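Local coordinates for PHD-type domain-containing protein (Chaetomium thermophilum, PDB 6VHF) that probably binds RbBP5 through this zinc-containing C-terminal domain of Cfp1, so joining the H3K4 methyltransferase complex COMPASS, at residues A[66-77]-A[148-159]. Sequence-based numbering, arbitrary orientation.
Sequences VGAAHQFSLFLQ and TVRHDIRELALQ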
# COMPACT_ATOMS: atom_id res chain seq x y z
N VAL A 66 0.43 -4.32 -6.72
CA VAL A 66 0.00 -3.06 -6.12
C VAL A 66 -1.51 -2.99 -6.08
O VAL A 66 -2.09 -2.47 -5.12
CB VAL A 66 0.61 -1.88 -6.89
CG1 VAL A 66 0.02 -0.57 -6.42
CG2 VAL A 66 2.11 -1.87 -6.73
N GLY A 67 -2.19 -3.53 -7.10
CA GLY A 67 -3.64 -3.50 -7.12
C GLY A 67 -4.28 -4.24 -5.96
O GLY A 67 -5.20 -3.74 -5.31
N ALA A 68 -3.79 -5.46 -5.67
CA ALA A 68 -4.34 -6.24 -4.57
C ALA A 68 -3.86 -5.73 -3.21
O ALA A 68 -4.61 -5.82 -2.23
CB ALA A 68 -3.97 -7.71 -4.72
N ALA A 69 -2.63 -5.21 -3.13
CA ALA A 69 -2.20 -4.57 -1.89
C ALA A 69 -3.10 -3.39 -1.56
O ALA A 69 -3.48 -3.19 -0.40
CB ALA A 69 -0.74 -4.12 -2.01
N HIS A 70 -3.50 -2.62 -2.57
CA HIS A 70 -4.41 -1.50 -2.35
C HIS A 70 -5.77 -1.96 -1.84
O HIS A 70 -6.41 -1.27 -1.04
CB HIS A 70 -4.58 -0.70 -3.64
CG HIS A 70 -5.58 0.42 -3.52
ND1 HIS A 70 -5.48 1.42 -2.58
CD2 HIS A 70 -6.70 0.68 -4.23
CE1 HIS A 70 -6.49 2.25 -2.70
NE2 HIS A 70 -7.25 1.83 -3.70
N GLN A 71 -6.24 -3.11 -2.32
CA GLN A 71 -7.55 -3.57 -1.87
C GLN A 71 -7.49 -4.01 -0.41
O GLN A 71 -8.40 -3.70 0.37
CB GLN A 71 -8.07 -4.70 -2.76
CG GLN A 71 -9.56 -4.98 -2.60
CD GLN A 71 -10.44 -3.87 -3.18
OE1 GLN A 71 -10.07 -3.22 -4.16
NE2 GLN A 71 -11.60 -3.66 -2.57
N PHE A 72 -6.41 -4.70 -0.03
CA PHE A 72 -6.21 -5.08 1.36
C PHE A 72 -6.14 -3.87 2.28
O PHE A 72 -6.58 -3.93 3.43
CB PHE A 72 -4.94 -5.92 1.49
CG PHE A 72 -4.90 -6.75 2.73
CD1 PHE A 72 -6.07 -7.25 3.28
CD2 PHE A 72 -3.70 -7.03 3.35
CE1 PHE A 72 -6.04 -8.02 4.43
CE2 PHE A 72 -3.66 -7.81 4.50
CZ PHE A 72 -4.83 -8.30 5.05
N SER A 73 -5.59 -2.75 1.78
CA SER A 73 -5.58 -1.52 2.58
C SER A 73 -7.00 -1.04 2.84
O SER A 73 -7.33 -0.64 3.96
CB SER A 73 -4.78 -0.42 1.90
OG SER A 73 -3.40 -0.73 1.89
N LEU A 74 -7.84 -1.09 1.81
CA LEU A 74 -9.25 -0.74 1.97
C LEU A 74 -9.95 -1.67 2.97
O LEU A 74 -10.75 -1.22 3.79
CB LEU A 74 -9.94 -0.76 0.60
CG LEU A 74 -9.29 0.14 -0.45
CD1 LEU A 74 -9.86 -0.08 -1.83
CD2 LEU A 74 -9.46 1.58 -0.05
N PHE A 75 -9.67 -2.97 2.90
CA PHE A 75 -10.20 -3.92 3.89
C PHE A 75 -9.85 -3.49 5.31
O PHE A 75 -10.73 -3.35 6.16
CB PHE A 75 -9.67 -5.33 3.59
CG PHE A 75 -10.18 -6.41 4.53
CD1 PHE A 75 -9.75 -6.50 5.85
CD2 PHE A 75 -11.09 -7.35 4.06
CE1 PHE A 75 -10.21 -7.50 6.69
CE2 PHE A 75 -11.56 -8.36 4.90
CZ PHE A 75 -11.12 -8.43 6.22
N LEU A 76 -8.56 -3.27 5.58
CA LEU A 76 -8.12 -2.89 6.92
C LEU A 76 -8.61 -1.51 7.34
O LEU A 76 -8.41 -1.14 8.49
CB LEU A 76 -6.59 -2.96 7.01
CG LEU A 76 -5.92 -4.32 6.79
CD1 LEU A 76 -4.41 -4.20 6.79
CD2 LEU A 76 -6.36 -5.34 7.84
N GLN A 77 -9.25 -0.76 6.46
CA GLN A 77 -9.80 0.53 6.87
C GLN A 77 -11.25 0.43 7.32
O GLN A 77 -11.76 1.38 7.92
CB GLN A 77 -9.68 1.53 5.73
CG GLN A 77 -8.26 2.07 5.56
CD GLN A 77 -8.13 2.89 4.30
OE1 GLN A 77 -7.40 2.53 3.37
NE2 GLN A 77 -8.84 4.01 4.26
N THR A 148 -1.63 6.46 -5.22
CA THR A 148 -2.48 5.55 -4.46
C THR A 148 -1.77 5.02 -3.22
O THR A 148 -2.32 5.05 -2.11
CB THR A 148 -2.92 4.38 -5.33
OG1 THR A 148 -3.52 4.87 -6.52
CG2 THR A 148 -3.91 3.52 -4.56
N VAL A 149 -0.53 4.53 -3.40
CA VAL A 149 0.16 3.84 -2.31
C VAL A 149 0.53 4.83 -1.21
O VAL A 149 0.28 4.58 -0.03
CB VAL A 149 1.38 3.08 -2.84
CG1 VAL A 149 2.14 2.45 -1.69
CG2 VAL A 149 0.93 1.99 -3.81
N ARG A 150 1.10 5.98 -1.59
CA ARG A 150 1.33 7.02 -0.59
C ARG A 150 0.03 7.41 0.12
O ARG A 150 0.04 7.74 1.31
CB ARG A 150 1.98 8.25 -1.22
CG ARG A 150 3.45 8.07 -1.51
CD ARG A 150 4.07 9.31 -2.13
NE ARG A 150 3.98 10.47 -1.26
CZ ARG A 150 4.84 10.74 -0.28
NH1 ARG A 150 5.86 9.92 -0.06
NH2 ARG A 150 4.69 11.82 0.48
N HIS A 151 -1.09 7.40 -0.60
CA HIS A 151 -2.35 7.77 0.03
C HIS A 151 -2.76 6.71 1.04
O HIS A 151 -3.24 7.04 2.13
CB HIS A 151 -3.44 7.99 -1.02
CG HIS A 151 -4.77 8.38 -0.43
ND1 HIS A 151 -4.98 9.62 0.15
CD2 HIS A 151 -5.93 7.70 -0.31
CE1 HIS A 151 -6.23 9.68 0.59
NE2 HIS A 151 -6.83 8.53 0.32
N ASP A 152 -2.55 5.44 0.71
CA ASP A 152 -2.90 4.35 1.61
C ASP A 152 -2.07 4.40 2.88
O ASP A 152 -2.58 4.10 3.98
CB ASP A 152 -2.75 3.01 0.90
CG ASP A 152 -3.81 2.81 -0.21
OD1 ASP A 152 -4.81 3.56 -0.25
OD2 ASP A 152 -3.63 1.89 -1.04
N ILE A 153 -0.80 4.81 2.77
CA ILE A 153 0.01 4.93 3.98
C ILE A 153 -0.61 5.95 4.91
O ILE A 153 -0.76 5.70 6.11
CB ILE A 153 1.47 5.27 3.62
CG1 ILE A 153 2.05 4.13 2.79
CG2 ILE A 153 2.31 5.44 4.87
CD1 ILE A 153 3.53 4.28 2.47
N ARG A 154 -1.04 7.10 4.38
CA ARG A 154 -1.62 8.13 5.23
C ARG A 154 -2.94 7.67 5.85
O ARG A 154 -3.22 7.95 7.03
CB ARG A 154 -1.83 9.41 4.43
CG ARG A 154 -0.57 10.13 3.98
CD ARG A 154 -0.98 11.26 3.01
NE ARG A 154 -0.07 12.40 2.98
CZ ARG A 154 0.83 12.60 2.01
NH1 ARG A 154 0.92 11.70 1.03
NH2 ARG A 154 1.62 13.67 2.02
N GLU A 155 -3.76 6.97 5.06
CA GLU A 155 -5.02 6.46 5.60
C GLU A 155 -4.77 5.41 6.69
O GLU A 155 -5.38 5.48 7.77
CB GLU A 155 -5.85 5.89 4.46
CG GLU A 155 -6.33 6.93 3.47
CD GLU A 155 -7.32 7.92 4.08
OE1 GLU A 155 -7.85 7.67 5.20
OE2 GLU A 155 -7.62 8.94 3.43
N LEU A 156 -3.87 4.46 6.44
CA LEU A 156 -3.54 3.45 7.43
C LEU A 156 -2.97 4.07 8.70
O LEU A 156 -3.27 3.60 9.80
CB LEU A 156 -2.53 2.45 6.84
CG LEU A 156 -3.02 1.60 5.68
CD1 LEU A 156 -1.83 1.06 4.85
CD2 LEU A 156 -3.91 0.48 6.16
N ALA A 157 -2.12 5.10 8.57
CA ALA A 157 -1.58 5.76 9.76
C ALA A 157 -2.67 6.50 10.52
O ALA A 157 -2.67 6.52 11.75
CB ALA A 157 -0.44 6.72 9.39
N LEU A 158 -3.60 7.14 9.80
CA LEU A 158 -4.78 7.73 10.43
C LEU A 158 -5.55 6.70 11.25
O LEU A 158 -5.90 6.94 12.41
CB LEU A 158 -5.68 8.35 9.37
CG LEU A 158 -6.95 9.10 9.76
CD1 LEU A 158 -7.17 10.20 8.73
CD2 LEU A 158 -8.17 8.18 9.85
N GLN A 159 -5.82 5.53 10.65
CA GLN A 159 -6.49 4.45 11.36
C GLN A 159 -5.75 4.08 12.64
O GLN A 159 -6.37 3.87 13.69
CB GLN A 159 -6.63 3.23 10.46
CG GLN A 159 -7.54 3.44 9.26
CD GLN A 159 -9.03 3.49 9.63
OE1 GLN A 159 -9.71 2.46 9.67
NE2 GLN A 159 -9.53 4.69 9.91
O HOH W 1 -1.64 -0.16 -0.53
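A hydrogen bond modelled very short joins His70 to the buried carboxylate of Asp152. ND1 of His70 donates to OD2 of Asp152 at 2.5 Å, nearly straight at 168°, though so short a length needs caution. The imidazole and carboxylate planes are nearly coplanar, and the carboxylate lies at the ring edge, in the ring plane. A buried negative carboxylate facing this N-H would probably favour a protonated imidazole. CG of His70 is anti to the backbone N (chi1 176°), and this swings the ring across to the other helix. There CG2 of Thr148 sits over one ring face, 3.5 Å from the centroid, as a CH-pi contact. CG of Leu74, one turn on, lies over the rim of the opposite face. OD2 of Asp152 also accepts from a water at 2.9 Å, and that water lies 3.0 Å from OG of Ser73. A leucine in place of His70 would probably leave OD2 of Asp152 with the water but without its ring N-H donor, a costly loss for a buried carboxylate. Toward the segments' N-terminal ends CG1 of Val66 meets CG2 of Val149 at 3.8 Å. Toward their C-terminal ends CD1 of Leu156 packs against OG of Ser73, and the side chain of Gln77 crosses those of Glu155 and Gln159. Segments 66-77 and 148-159 run nearly parallel, at 20°, their axes approaching to 10.1 Å. The long helix 4-46 completes a three-helix bundle: Met30 touches Val66, Ile24 touches Leu156, and Gln23 hydrogen-bonds OG of Ser73. Helix 64-77 thus lies beside both helix 4-46 and helix 141-177.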